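Abbfa_003403 (Acinetobacter baumannii, PDB 4ZXH) is a four-domain nonribosomal peptide synthetase that probably activates, carries and condenses amino acid building blocks and releases the product through its thioesterase domain. Local coordinates at residues P1066-H1071 with T1092-Q1097; P1130-G1135 with G1159-D1164; D831-T836 with L846-D851. One frame throughout, in Å; residues are numbered along the deposited sequence.

Interaction 1 (P1066-H1071 with T1092-Q1097)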
ATOM      1  N   PRO A1066      46.538   0.572   8.278  1.00 34.15           N
ATOM      2  CA  PRO A1066      45.614   0.952   7.211  1.00 35.37           C
ATOM      3  C   PRO A1066      46.371   1.438   5.994  1.00 31.35           C
ATOM      4  O   PRO A1066      47.538   1.798   6.101  1.00 35.33           O
ATOM      5  CB  PRO A1066      44.809   2.118   7.813  1.00 29.86           C
ATOM      6  CG  PRO A1066      45.413   2.398   9.157  1.00 40.18           C
ATOM      7  CD  PRO A1066      46.718   1.655   9.255  1.00 37.83           C
ATOM      8  N   LEU A1067      45.697   1.469   4.856  1.00 32.22           N
ATOM      9  CA  LEU A1067      46.201   2.155   3.681  1.00 32.63           C
ATOM     10  C   LEU A1067      45.381   3.422   3.515  1.00 33.04           C
ATOM     11  O   LEU A1067      44.156   3.356   3.483  1.00 37.52           O
ATOM     12  CB  LEU A1067      46.095   1.265   2.439  1.00 29.56           C
ATOM     13  CG  LEU A1067      46.286   1.940   1.088  1.00 23.22           C
ATOM     14  CD1 LEU A1067      47.631   2.639   1.070  1.00 26.76           C
ATOM     15  CD2 LEU A1067      46.187   0.926  -0.036  1.00 22.62           C
ATOM     16  N   TRP A1068      46.047   4.572   3.440  1.00 28.99           N
ATOM     17  CA  TRP A1068      45.372   5.852   3.228  1.00 24.86           C
ATOM     18  C   TRP A1068      45.409   6.240   1.765  1.00 27.89           C
ATOM     19  O   TRP A1068      46.472   6.207   1.126  1.00 29.95           O
ATOM     20  CB  TRP A1068      46.021   6.961   4.046  1.00 29.03           C
ATOM     21  CG  TRP A1068      45.896   6.785   5.507  1.00 34.16           C
ATOM     22  CD1 TRP A1068      46.770   6.150   6.331  1.00 33.22           C
ATOM     23  CD2 TRP A1068      44.826   7.256   6.339  1.00 34.74           C
ATOM     24  NE1 TRP A1068      46.312   6.194   7.631  1.00 43.08           N
ATOM     25  CE2 TRP A1068      45.119   6.868   7.657  1.00 37.66           C
ATOM     26  CE3 TRP A1068      43.650   7.968   6.094  1.00 32.32           C
ATOM     27  CZ2 TRP A1068      44.280   7.167   8.726  1.00 36.46           C
ATOM     28  CZ3 TRP A1068      42.816   8.262   7.157  1.00 32.51           C
ATOM     29  CH2 TRP A1068      43.136   7.867   8.455  1.00 34.63           C
ATOM     30  N   LEU A1069      44.249   6.625   1.242  1.00 31.43           N
ATOM     31  CA  LEU A1069      44.132   7.059  -0.141  1.00 25.56           C
ATOM     32  C   LEU A1069      43.638   8.495  -0.228  1.00 22.99           C
ATOM     33  O   LEU A1069      42.762   8.907   0.518  1.00 24.22           O
ATOM     34  CB  LEU A1069      43.206   6.123  -0.913  1.00 22.54           C
ATOM     35  CG  LEU A1069      43.691   4.661  -0.937  1.00 27.59           C
ATOM     36  CD1 LEU A1069      42.621   3.723  -1.421  1.00 19.04           C
ATOM     37  CD2 LEU A1069      44.962   4.486  -1.773  1.00 30.93           C
ATOM     38  N   PHE A1070      44.196   9.258  -1.156  1.00 24.15           N
ATOM     39  CA  PHE A1070      43.844  10.657  -1.251  1.00 22.29           C
ATOM     40  C   PHE A1070      43.218  11.019  -2.579  1.00 21.58           C
ATOM     41  O   PHE A1070      43.616  10.515  -3.626  1.00 22.21           O
ATOM     42  CB  PHE A1070      45.078  11.489  -0.998  1.00 23.22           C
ATOM     43  CG  PHE A1070      45.755  11.123   0.255  1.00 26.50           C
ATOM     44  CD1 PHE A1070      45.268  11.584   1.473  1.00 28.45           C
ATOM     45  CD2 PHE A1070      46.851  10.283   0.238  1.00 23.70           C
ATOM     46  CE1 PHE A1070      45.881  11.232   2.659  1.00 23.85           C
ATOM     47  CE2 PHE A1070      47.474   9.932   1.415  1.00 23.50           C
ATOM     48  CZ  PHE A1070      46.983  10.404   2.629  1.00 27.12           C
ATOM     49  N   HIS A1071      42.236  11.908  -2.517  1.00 17.40           N
ATOM     50  CA  HIS A1071      41.467  12.282  -3.683  1.00 21.97           C
ATOM     51  C   HIS A1071      42.349  12.772  -4.812  1.00 24.10           C
ATOM     52  O   HIS A1071      43.391  13.356  -4.561  1.00 32.20           O
ATOM     53  CB  HIS A1071      40.468  13.372  -3.319  1.00 24.30           C
ATOM     54  CG  HIS A1071      41.098  14.628  -2.814  1.00 25.39           C
ATOM     55  ND1 HIS A1071      41.697  15.548  -3.645  1.00 28.55           N
ATOM     56  CD2 HIS A1071      41.197  15.135  -1.562  1.00 26.91           C
ATOM     57  CE1 HIS A1071      42.154  16.559  -2.926  1.00 24.45           C
ATOM     58  NE2 HIS A1071      41.864  16.332  -1.658  1.00 21.25           N
ATOM     59  N   THR A1092      42.500  -2.608   6.436  1.00 34.50           N
ATOM     60  CA  THR A1092      41.731  -1.378   6.543  1.00 31.25           C
ATOM     61  C   THR A1092      42.146  -0.400   5.434  1.00 32.29           C
ATOM     62  O   THR A1092      43.341  -0.189   5.195  1.00 29.34           O
ATOM     63  CB  THR A1092      41.929  -0.727   7.931  1.00 33.74           C
ATOM     64  OG1 THR A1092      41.554  -1.663   8.956  1.00 32.03           O
ATOM     65  CG2 THR A1092      41.124   0.566   8.068  1.00 28.51           C
ATOM     66  N   LEU A1093      41.150   0.151   4.738  1.00 33.15           N
ATOM     67  CA  LEU A1093      41.348   1.180   3.715  1.00 25.82           C
ATOM     68  C   LEU A1093      40.548   2.425   4.077  1.00 29.82           C
ATOM     69  O   LEU A1093      39.341   2.344   4.369  1.00 30.62           O
ATOM     70  CB  LEU A1093      40.893   0.713   2.344  1.00 28.91           C
ATOM     71  CG  LEU A1093      41.378  -0.631   1.878  1.00 40.10           C
ATOM     72  CD1 LEU A1093      40.671  -0.945   0.563  1.00 39.77           C
ATOM     73  CD2 LEU A1093      42.886  -0.555   1.730  1.00 45.65           C
ATOM     74  N   ARG A1094      41.218   3.571   4.031  1.00 24.08           N
ATOM     75  CA  ARG A1094      40.577   4.845   4.293  1.00 22.31           C
ATOM     76  C   ARG A1094      40.951   5.799   3.187  1.00 23.56           C
ATOM     77  O   ARG A1094      42.073   5.779   2.695  1.00 31.97           O
ATOM     78  CB  ARG A1094      40.999   5.393   5.649  1.00 25.05           C
ATOM     79  CG  ARG A1094      40.815   4.397   6.762  1.00 31.88           C
ATOM     80  CD  ARG A1094      40.798   5.069   8.116  1.00 35.22           C
ATOM     81  NE  ARG A1094      40.326   4.164   9.152  1.00 34.11           N
ATOM     82  CZ  ARG A1094      41.087   3.726  10.139  1.00 42.02           C
ATOM     83  NH1 ARG A1094      42.348   4.129  10.216  1.00 46.39           N
ATOM     84  NH2 ARG A1094      40.584   2.902  11.050  1.00 47.26           N
ATOM     85  N   ALA A1095      39.998   6.617   2.778  1.00 23.48           N
ATOM     86  CA  ALA A1095      40.196   7.529   1.665  1.00 31.15           C
ATOM     87  C   ALA A1095      39.745   8.894   2.116  1.00 33.67           C
ATOM     88  O   ALA A1095      38.864   9.004   2.974  1.00 34.39           O
ATOM     89  CB  ALA A1095      39.413   7.079   0.417  1.00 17.92           C
ATOM     90  N   ILE A1096      40.344   9.934   1.547  1.00 25.32           N
ATOM     91  CA  ILE A1096      40.032  11.280   1.983  1.00 20.79           C
ATOM     92  C   ILE A1096      39.539  12.153   0.842  1.00 26.11           C
ATOM     93  O   ILE A1096      40.250  12.382  -0.137  1.00 29.98           O
ATOM     94  CB  ILE A1096      41.244  11.918   2.638  1.00 22.71           C
ATOM     95  CG1 ILE A1096      41.606  11.127   3.898  1.00 28.27           C
ATOM     96  CG2 ILE A1096      40.969  13.380   2.942  1.00 25.71           C
ATOM     97  CD1 ILE A1096      42.634  11.788   4.784  1.00 33.98           C
ATOM     98  N   GLN A1097      38.305  12.631   0.964  1.00 22.89           N
ATOM     99  CA  GLN A1097      37.777  13.596   0.005  1.00 28.87           C
ATOM    100  C   GLN A1097      38.126  15.035   0.443  1.00 31.76           C
ATOM    101  O   GLN A1097      38.419  15.287   1.606  1.00 39.30           O
ATOM    102  CB  GLN A1097      36.264  13.432  -0.127  1.00 20.42           C
ATOM    103  CG  GLN A1097      35.525  13.865   1.106  1.00 21.22           C
ATOM    104  CD  GLN A1097      34.061  13.564   1.019  1.00 38.87           C
ATOM    105  OE1 GLN A1097      33.541  13.234  -0.051  1.00 45.08           O
ATOM    106  NE2 GLN A1097      33.383  13.637   2.156  1.00 41.79           N
TER
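Trp1068, Arg1094 and Ile1096 build the apolar centre on one face of two neighbouring strands. The aliphatic part of the arginine runs over one face of the indole. Arg1094 CB lies 4.1 Å from the centroid of the Trp1068 six-membered ring, a CH-pi contact, and Arg1094 CD is 3.7 Å from Trp1068 CH2. Ile1096 has CG1 opposite its carbonyl carbon (chi1 -63°), which sends the side chain alongside Phe1070, with Ile1096 CD1 3.9 Å from Phe1070 CE1. On the other face, Leu1093 CD2 meets Leu1067 CB at 3.8 Å, and Leu1069 and Ala1095 meet through their CB atoms. Five backbone hydrogen bonds close the pairing, the first from Leu1067 N to Thr1092 O (2.9 Å), the last from His1071 N to Ile1096 O (3.1 Å).

At the polar edge the guanidinium stands 52° from the indole plane, with Arg1094 NH1 3.7 Å from Pro1066 CG. Arg1094 NE forms a salt bridge with Glu1057, Trp1068 NE1 hydrogen-bonds to Gln1126 OE1, and His1071 NE2 to Tyr1118 OH. The parallel strands, their axes 23° apart and 4.6 Å at closest approach, form with helix 1081-1086 a beta-alpha-beta unit of the alpha/beta-hydrolase fold expected of this thioesterase domain.

Interaction 2 (P1130-G1135 with G1159-D1164)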
ATOM      1  N   PRO A1130      54.367   3.142  11.512  1.00 49.44           N
ATOM      2  CA  PRO A1130      54.594   3.589  10.130  1.00 52.67           C
ATOM      3  C   PRO A1130      53.304   3.835   9.360  1.00 50.61           C
ATOM      4  O   PRO A1130      52.285   3.208   9.671  1.00 55.18           O
ATOM      5  CB  PRO A1130      55.369   2.421   9.497  1.00 49.73           C
ATOM      6  CG  PRO A1130      55.757   1.529  10.628  1.00 53.05           C
ATOM      7  CD  PRO A1130      54.737   1.732  11.690  1.00 48.56           C
ATOM      8  N   TYR A1131      53.358   4.731   8.377  1.00 44.70           N
ATOM      9  CA  TYR A1131      52.194   5.042   7.563  1.00 40.46           C
ATOM     10  C   TYR A1131      52.279   4.410   6.191  1.00 44.02           C
ATOM     11  O   TYR A1131      53.377   4.126   5.700  1.00 44.18           O
ATOM     12  CB  TYR A1131      52.021   6.549   7.441  1.00 35.36           C
ATOM     13  CG  TYR A1131      51.627   7.145   8.752  1.00 37.02           C
ATOM     14  CD1 TYR A1131      50.323   7.033   9.219  1.00 36.15           C
ATOM     15  CD2 TYR A1131      52.559   7.780   9.548  1.00 39.27           C
ATOM     16  CE1 TYR A1131      49.958   7.556  10.443  1.00 41.92           C
ATOM     17  CE2 TYR A1131      52.204   8.308  10.763  1.00 40.93           C
ATOM     18  CZ  TYR A1131      50.906   8.199  11.209  1.00 49.59           C
ATOM     19  OH  TYR A1131      50.558   8.740  12.430  1.00 58.51           O
ATOM     20  N   PHE A1132      51.108   4.175   5.595  1.00 40.56           N
ATOM     21  CA  PHE A1132      51.007   3.532   4.294  1.00 30.52           C
ATOM     22  C   PHE A1132      50.039   4.368   3.460  1.00 34.65           C
ATOM     23  O   PHE A1132      48.875   4.518   3.812  1.00 42.26           O
ATOM     24  CB  PHE A1132      50.548   2.075   4.448  1.00 30.69           C
ATOM     25  CG  PHE A1132      50.575   1.284   3.173  1.00 35.01           C
ATOM     26  CD1 PHE A1132      51.496   1.569   2.172  1.00 41.01           C
ATOM     27  CD2 PHE A1132      49.657   0.266   2.956  1.00 33.98           C
ATOM     28  CE1 PHE A1132      51.510   0.840   0.982  1.00 34.91           C
ATOM     29  CE2 PHE A1132      49.666  -0.463   1.776  1.00 36.84           C
ATOM     30  CZ  PHE A1132      50.597  -0.177   0.784  1.00 34.30           C
ATOM     31  N   LEU A1133      50.537   4.932   2.366  1.00 29.81           N
ATOM     32  CA  LEU A1133      49.840   5.995   1.653  1.00 31.17           C
ATOM     33  C   LEU A1133      49.740   5.698   0.181  1.00 36.21           C
ATOM     34  O   LEU A1133      50.543   4.938  -0.370  1.00 36.27           O
ATOM     35  CB  LEU A1133      50.572   7.334   1.800  1.00 30.79           C
ATOM     36  CG  LEU A1133      51.171   7.710   3.131  1.00 31.30           C
ATOM     37  CD1 LEU A1133      52.182   8.751   2.874  1.00 32.77           C
ATOM     38  CD2 LEU A1133      50.080   8.258   4.017  1.00 36.28           C
ATOM     39  N   GLY A1134      48.797   6.358  -0.477  1.00 22.84           N
ATOM     40  CA  GLY A1134      48.664   6.162  -1.893  1.00 27.24           C
ATOM     41  C   GLY A1134      47.564   6.979  -2.508  1.00 30.43           C
ATOM     42  O   GLY A1134      46.772   7.597  -1.792  1.00 27.41           O
ATOM     43  N   GLY A1135      47.510   6.957  -3.837  1.00 19.30           N
ATOM     44  CA  GLY A1135      46.579   7.780  -4.577  1.00 18.14           C
ATOM     45  C   GLY A1135      46.636   7.498  -6.070  1.00 27.48           C
ATOM     46  O   GLY A1135      47.655   7.032  -6.624  1.00 18.09           O
ATOM     47  N   GLY A1159      55.458   2.817   2.684  1.00 41.09           N
ATOM     48  CA  GLY A1159      55.507   2.880   1.240  1.00 38.13           C
ATOM     49  C   GLY A1159      54.424   3.768   0.664  1.00 35.00           C
ATOM     50  O   GLY A1159      53.463   4.123   1.346  1.00 31.71           O
ATOM     51  N   ILE A1160      54.589   4.134  -0.601  1.00 37.52           N
ATOM     52  CA  ILE A1160      53.606   4.939  -1.308  1.00 33.30           C
ATOM     53  C   ILE A1160      53.080   4.194  -2.532  1.00 34.67           C
ATOM     54  O   ILE A1160      53.864   3.716  -3.356  1.00 33.08           O
ATOM     55  CB  ILE A1160      54.197   6.261  -1.772  1.00 31.60           C
ATOM     56  CG1 ILE A1160      54.773   7.035  -0.596  1.00 38.47           C
ATOM     57  CG2 ILE A1160      53.124   7.099  -2.431  1.00 36.48           C
ATOM     58  CD1 ILE A1160      55.397   8.345  -1.017  1.00 43.55           C
ATOM     59  N   VAL A1161      51.766   4.089  -2.666  1.00 24.62           N
ATOM     60  CA  VAL A1161      51.223   3.538  -3.892  1.00 23.44           C
ATOM     61  C   VAL A1161      50.758   4.643  -4.829  1.00 27.65           C
ATOM     62  O   VAL A1161      49.865   5.415  -4.494  1.00 23.99           O
ATOM     63  CB  VAL A1161      50.065   2.601  -3.624  1.00 28.02           C
ATOM     64  CG1 VAL A1161      49.485   2.128  -4.939  1.00 26.43           C
ATOM     65  CG2 VAL A1161      50.541   1.418  -2.818  1.00 37.01           C
ATOM     66  N   MET A1162      51.364   4.733  -6.008  1.00 26.13           N
ATOM     67  CA  MET A1162      50.951   5.763  -6.947  1.00 21.10           C
ATOM     68  C   MET A1162      50.461   5.133  -8.210  1.00 25.80           C
ATOM     69  O   MET A1162      51.216   4.450  -8.905  1.00 31.74           O
ATOM     70  CB  MET A1162      52.095   6.718  -7.264  1.00 26.96           C
ATOM     71  CG  MET A1162      52.485   7.644  -6.132  1.00 24.43           C
ATOM     72  SD  MET A1162      53.925   8.563  -6.661  1.00 28.08           S
ATOM     73  CE  MET A1162      54.683   8.997  -5.091  1.00 34.04           C
ATOM     74  N   ILE A1163      49.194   5.362  -8.521  1.00 21.05           N
ATOM     75  CA  ILE A1163      48.627   4.782  -9.723  1.00 22.18           C
ATOM     76  C   ILE A1163      48.568   5.836 -10.835  1.00 26.14           C
ATOM     77  O   ILE A1163      47.803   6.799 -10.759  1.00 25.61           O
ATOM     78  CB  ILE A1163      47.248   4.186  -9.438  1.00 24.58           C
ATOM     79  CG1 ILE A1163      47.336   3.281  -8.202  1.00 26.74           C
ATOM     80  CG2 ILE A1163      46.777   3.384 -10.624  1.00 22.90           C
ATOM     81  CD1 ILE A1163      46.015   2.816  -7.684  1.00 22.64           C
ATOM     82  N   ASP A1164      49.421   5.641 -11.844  1.00 19.39           N
ATOM     83  CA  ASP A1164      49.581   6.551 -12.973  1.00 23.36           C
ATOM     84  C   ASP A1164      49.627   8.038 -12.574  1.00 24.48           C
ATOM     85  O   ASP A1164      48.998   8.892 -13.189  1.00 24.39           O
ATOM     86  CB  ASP A1164      48.479   6.312 -13.997  1.00 18.23           C
ATOM     87  CG  ASP A1164      48.927   6.643 -15.415  1.00 31.12           C
ATOM     88  OD1 ASP A1164      49.965   6.098 -15.867  1.00 38.45           O
ATOM     89  OD2 ASP A1164      48.256   7.479 -16.064  1.00 34.31           O
TER
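Phe1132 turns its ring edge to the backbone of Gly1159: CD1 of the phenylalanine is 3.3 Å from Gly1159 O, which sits near the ring plane. The first torsion explains the placement, since Phe1132 CG stands opposite its own N (chi1 -173°) and the ring is carried across to the neighbouring strand. Further along the same face Phe1132 CZ touches Val1161 CG2 at 3.9 Å. In the valine it is CG1 that lies opposite the backbone N (chi1 176°), while CG2, beside that N, is the branch that meets the phenylalanine. The ring of Tyr1317 also packs against Phe1132.

Leu1133 and Ile1160 occupy the other face and both touch Ser1147 of helix 1138-1152; Ile1160 CG2 approaches Leu1133 O at 3.9 Å. That helix joins the two parallel strands as a beta-alpha-beta unit. Gly1135 fits the first glycine of a nucleophile elbow, and Asp1164, whose OD2 is hydrogen-bonded to His1297 ND1, is probably the acid of a Cys-His-Asp triad, a pattern consistent with a thioesterase of the alpha/beta-hydrolase fold, here with cysteine in place of the more usual serine.

Backbone bonds alternate across the pair. Leu1133 N donates to Gly1159 O, Val1161 N to Leu1133 O (2.7 Å), and Gly1135 N to Val1161 O (2.9 Å). Ile1163 N reaches Gly1135 O at 3.0 Å, while Ile1163 CB lies 4.0 Å from that same Gly1135 O.

Interaction 3 (D831-T836 with L846-D851); sequences DAQFRT and LYRTGD
Phe834 and Tyr847 pair across a beta hairpin, at the point where helix 827-833 gives way to the short strand 834-835, which pairs with strand 846-855. The second strand contains YRTGD, which fits the A7 core motif of adenylation domains; in relatives the motif's aspartate commonly contacts the nucleotide ribose.

The two residues form an antiparallel non-hydrogen-bonded pair, and their aromatic rings meet at an oblique angle. The ring centroids of Phe834 and Tyr847 are 5.0 Å apart and the planes lie 38° from each other. Tyr847 CD1 sits over one face of the phenylalanine ring, displaced toward its rim, and is 3.6 Å from Phe834 CE1. A chi1 of 168° swings the Tyr847 ring away from its own amide, bringing Tyr847 CD1 to 3.5 Å from Gln833 O.

Gln833 O accepts from Arg848 N at 3.0 Å, which ties the last helical residue to the hairpin. Arg835 and Leu846 form the neighbouring hydrogen-bonded pair: Arg835 N reaches Leu846 O, and Leu846 N returns to Arg835 O at 2.7 Å, from above the carbonyl plane. Two guanidinium groups come near each other, with Arg835 NH1 and Arg848 NH1 4.3 Å apart. This like-charge approach is probably eased by the salt bridge of Arg848 NE with Glu811 of strand 809-816.

At the far end of strand segment 846-851, an ST turn is closed by Asp851 N donating to Thr849 OG1, 3.2 Å away with 161° at the hydrogen.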
ATOM      1  N   ASP A 831     -31.272 -19.520 -21.320  1.00 49.92           N
ATOM      2  CA  ASP A 831     -31.728 -20.444 -20.306  1.00 51.53           C
ATOM      3  C   ASP A 831     -30.689 -20.554 -19.206  1.00 46.42           C
ATOM      4  O   ASP A 831     -31.016 -20.896 -18.077  1.00 53.74           O
ATOM      5  CB  ASP A 831     -32.032 -21.810 -20.911  1.00 59.31           C
ATOM      6  CG  ASP A 831     -32.792 -22.705 -19.955  1.00 73.31           C
ATOM      7  OD1 ASP A 831     -33.988 -22.426 -19.723  1.00 73.15           O
ATOM      8  OD2 ASP A 831     -32.194 -23.676 -19.430  1.00 81.90           O
ATOM      9  N   ALA A 832     -29.442 -20.243 -19.535  1.00 40.91           N
ATOM     10  CA  ALA A 832     -28.352 -20.316 -18.561  1.00 41.90           C
ATOM     11  C   ALA A 832     -28.192 -19.021 -17.754  1.00 42.60           C
ATOM     12  O   ALA A 832     -27.842 -19.069 -16.575  1.00 47.14           O
ATOM     13  CB  ALA A 832     -27.044 -20.656 -19.265  1.00 39.27           C
ATOM     14  N   GLN A 833     -28.439 -17.875 -18.391  1.00 36.46           N
ATOM     15  CA  GLN A 833     -28.308 -16.575 -17.733  1.00 35.98           C
ATOM     16  C   GLN A 833     -29.601 -16.128 -17.039  1.00 44.34           C
ATOM     17  O   GLN A 833     -29.550 -15.324 -16.101  1.00 42.08           O
ATOM     18  CB  GLN A 833     -27.882 -15.501 -18.739  1.00 30.73           C
ATOM     19  CG  GLN A 833     -26.596 -15.798 -19.461  1.00 32.44           C
ATOM     20  CD  GLN A 833     -25.452 -16.082 -18.510  1.00 41.80           C
ATOM     21  OE1 GLN A 833     -24.899 -15.171 -17.874  1.00 58.39           O
ATOM     22  NE2 GLN A 833     -25.091 -17.355 -18.399  1.00 37.11           N
ATOM     23  N   PHE A 834     -30.751 -16.626 -17.502  1.00 44.45           N
ATOM     24  CA  PHE A 834     -32.035 -16.351 -16.842  1.00 40.13           C
ATOM     25  C   PHE A 834     -32.638 -17.640 -16.285  1.00 44.88           C
ATOM     26  O   PHE A 834     -33.085 -18.503 -17.039  1.00 54.60           O
ATOM     27  CB  PHE A 834     -33.033 -15.698 -17.807  1.00 38.75           C
ATOM     28  CG  PHE A 834     -32.571 -14.383 -18.391  1.00 34.58           C
ATOM     29  CD1 PHE A 834     -32.926 -13.180 -17.801  1.00 35.33           C
ATOM     30  CD2 PHE A 834     -31.823 -14.349 -19.560  1.00 39.32           C
ATOM     31  CE1 PHE A 834     -32.523 -11.967 -18.346  1.00 31.85           C
ATOM     32  CE2 PHE A 834     -31.415 -13.128 -20.116  1.00 39.41           C
ATOM     33  CZ  PHE A 834     -31.765 -11.943 -19.505  1.00 32.65           C
ATOM     34  N   ARG A 835     -32.645 -17.768 -14.962  1.00 46.39           N
ATOM     35  CA  ARG A 835     -33.071 -18.995 -14.294  1.00 45.62           C
ATOM     36  C   ARG A 835     -33.842 -18.677 -13.030  1.00 54.06           C
ATOM     37  O   ARG A 835     -33.695 -17.588 -12.460  1.00 56.81           O
ATOM     38  CB  ARG A 835     -31.869 -19.867 -13.898  1.00 41.21           C
ATOM     39  CG  ARG A 835     -30.877 -20.160 -14.980  1.00 41.60           C
ATOM     40  CD  ARG A 835     -29.553 -20.566 -14.401  1.00 39.68           C
ATOM     41  NE  ARG A 835     -29.585 -21.926 -13.895  1.00 60.73           N
ATOM     42  CZ  ARG A 835     -28.649 -22.449 -13.107  1.00 75.44           C
ATOM     43  NH1 ARG A 835     -27.603 -21.708 -12.729  1.00 69.58           N
ATOM     44  NH2 ARG A 835     -28.760 -23.711 -12.691  1.00 83.09           N
ATOM     45  N   THR A 836     -34.638 -19.636 -12.574  1.00 52.84           N
ATOM     46  CA  THR A 836     -35.013 -19.668 -11.171  1.00 53.07           C
ATOM     47  C   THR A 836     -34.011 -20.564 -10.464  1.00 52.77           C
ATOM     48  O   THR A 836     -33.407 -21.439 -11.089  1.00 51.47           O
ATOM     49  CB  THR A 836     -36.403 -20.207 -10.950  1.00 53.96           C
ATOM     50  OG1 THR A 836     -36.375 -21.630 -11.113  1.00 67.46           O
ATOM     51  CG2 THR A 836     -37.363 -19.585 -11.937  1.00 45.24           C
ATOM     52  N   LEU A 846     -34.606 -15.080 -12.258  1.00 45.90           N
ATOM     53  CA  LEU A 846     -33.489 -14.205 -11.900  1.00 42.15           C
ATOM     54  C   LEU A 846     -32.464 -14.101 -13.016  1.00 42.93           C
ATOM     55  O   LEU A 846     -32.355 -14.985 -13.867  1.00 45.56           O
ATOM     56  CB  LEU A 846     -32.767 -14.698 -10.647  1.00 42.38           C
ATOM     57  CG  LEU A 846     -33.516 -15.034  -9.371  1.00 37.63           C
ATOM     58  CD1 LEU A 846     -32.519 -15.558  -8.342  1.00 38.91           C
ATOM     59  CD2 LEU A 846     -34.223 -13.804  -8.866  1.00 37.36           C
ATOM     60  N   TYR A 847     -31.696 -13.018 -12.992  1.00 42.21           N
ATOM     61  CA  TYR A 847     -30.664 -12.799 -13.986  1.00 34.46           C
ATOM     62  C   TYR A 847     -29.291 -12.772 -13.351  1.00 33.80           C
ATOM     63  O   TYR A 847     -29.069 -12.114 -12.332  1.00 44.12           O
ATOM     64  CB  TYR A 847     -30.899 -11.496 -14.762  1.00 35.67           C
ATOM     65  CG  TYR A 847     -29.690 -11.116 -15.600  1.00 34.81           C
ATOM     66  CD1 TYR A 847     -29.350 -11.845 -16.744  1.00 31.81           C
ATOM     67  CD2 TYR A 847     -28.871 -10.054 -15.233  1.00 27.94           C
ATOM     68  CE1 TYR A 847     -28.226 -11.512 -17.503  1.00 33.86           C
ATOM     69  CE2 TYR A 847     -27.754  -9.718 -15.985  1.00 37.82           C
ATOM     70  CZ  TYR A 847     -27.440 -10.446 -17.118  1.00 37.82           C
ATOM     71  OH  TYR A 847     -26.335 -10.100 -17.848  1.00 37.05           O
ATOM     72  N   ARG A 848     -28.370 -13.491 -13.977  1.00 34.56           N
ATOM     73  CA  ARG A 848     -26.997 -13.645 -13.509  1.00 32.40           C
ATOM     74  C   ARG A 848     -26.074 -12.592 -14.148  1.00 42.29           C
ATOM     75  O   ARG A 848     -25.790 -12.631 -15.362  1.00 45.21           O
ATOM     76  CB  ARG A 848     -26.540 -15.064 -13.834  1.00 36.64           C
ATOM     77  CG  ARG A 848     -25.128 -15.361 -13.521  1.00 45.38           C
ATOM     78  CD  ARG A 848     -24.794 -16.801 -13.822  1.00 45.15           C
ATOM     79  NE  ARG A 848     -23.659 -17.205 -13.005  1.00 51.88           N
ATOM     80  CZ  ARG A 848     -23.315 -18.463 -12.792  1.00 55.71           C
ATOM     81  NH1 ARG A 848     -24.021 -19.434 -13.359  1.00 64.52           N
ATOM     82  NH2 ARG A 848     -22.271 -18.743 -12.023  1.00 51.45           N
ATOM     83  N   THR A 849     -25.596 -11.653 -13.335  1.00 40.79           N
ATOM     84  CA  THR A 849     -24.929 -10.470 -13.874  1.00 34.40           C
ATOM     85  C   THR A 849     -23.438 -10.590 -14.140  1.00 37.97           C
ATOM     86  O   THR A 849     -22.868  -9.751 -14.825  1.00 48.62           O
ATOM     87  CB  THR A 849     -25.090  -9.288 -12.946  1.00 33.41           C
ATOM     88  OG1 THR A 849     -24.346  -9.545 -11.753  1.00 35.21           O
ATOM     89  CG2 THR A 849     -26.550  -9.071 -12.619  1.00 27.86           C
ATOM     90  N   GLY A 850     -22.787 -11.592 -13.578  1.00 37.71           N
ATOM     91  CA  GLY A 850     -21.362 -11.735 -13.793  1.00 29.73           C
ATOM     92  C   GLY A 850     -20.566 -10.639 -13.116  1.00 45.59           C
ATOM     93  O   GLY A 850     -19.346 -10.549 -13.314  1.00 46.97           O
ATOM     94  N   ASP A 851     -21.251  -9.811 -12.315  1.00 41.81           N
ATOM     95  CA  ASP A 851     -20.621  -8.742 -11.524  1.00 34.28           C
ATOM     96  C   ASP A 851     -20.215  -9.204 -10.114  1.00 41.16           C
ATOM     97  O   ASP A 851     -20.982  -9.859  -9.406  1.00 43.65           O
ATOM     98  CB  ASP A 851     -21.559  -7.528 -11.409  1.00 34.37           C
ATOM     99  CG  ASP A 851     -21.491  -6.591 -12.633  1.00 48.79           C
ATOM    100  OD1 ASP A 851     -20.503  -6.663 -13.402  1.00 53.89           O
ATOM    101  OD2 ASP A 851     -22.419  -5.761 -12.816  1.00 47.60           O
TER

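Overall arrangement
Interactions 1 and 2 belong to one mixed sheet in the thioesterase domain, with centres about 9 Å apart. Strands 1067-1070 and 1131-1136 are neighbours there, joined by two probable hydrogen bonds: Trp1068 N to Phe1132 O, 2.9 Å, and Phe1070 N to Gly1134 O, 3.1 Å. Interaction 2 contains Gly1135 of the putative nucleophile elbow and Asp1164, the probable acid of the triad, while interaction 1 approaches the elbow through the Phe1070 side chain. Interaction 3, whose segment 846-851 carries the adenylation-type motif, probably belongs to the adenylation part of the synthetase. It lies across the chain's centre, its own centre about 76 Å from that of interaction 1 and 84 Å from that of interaction 2.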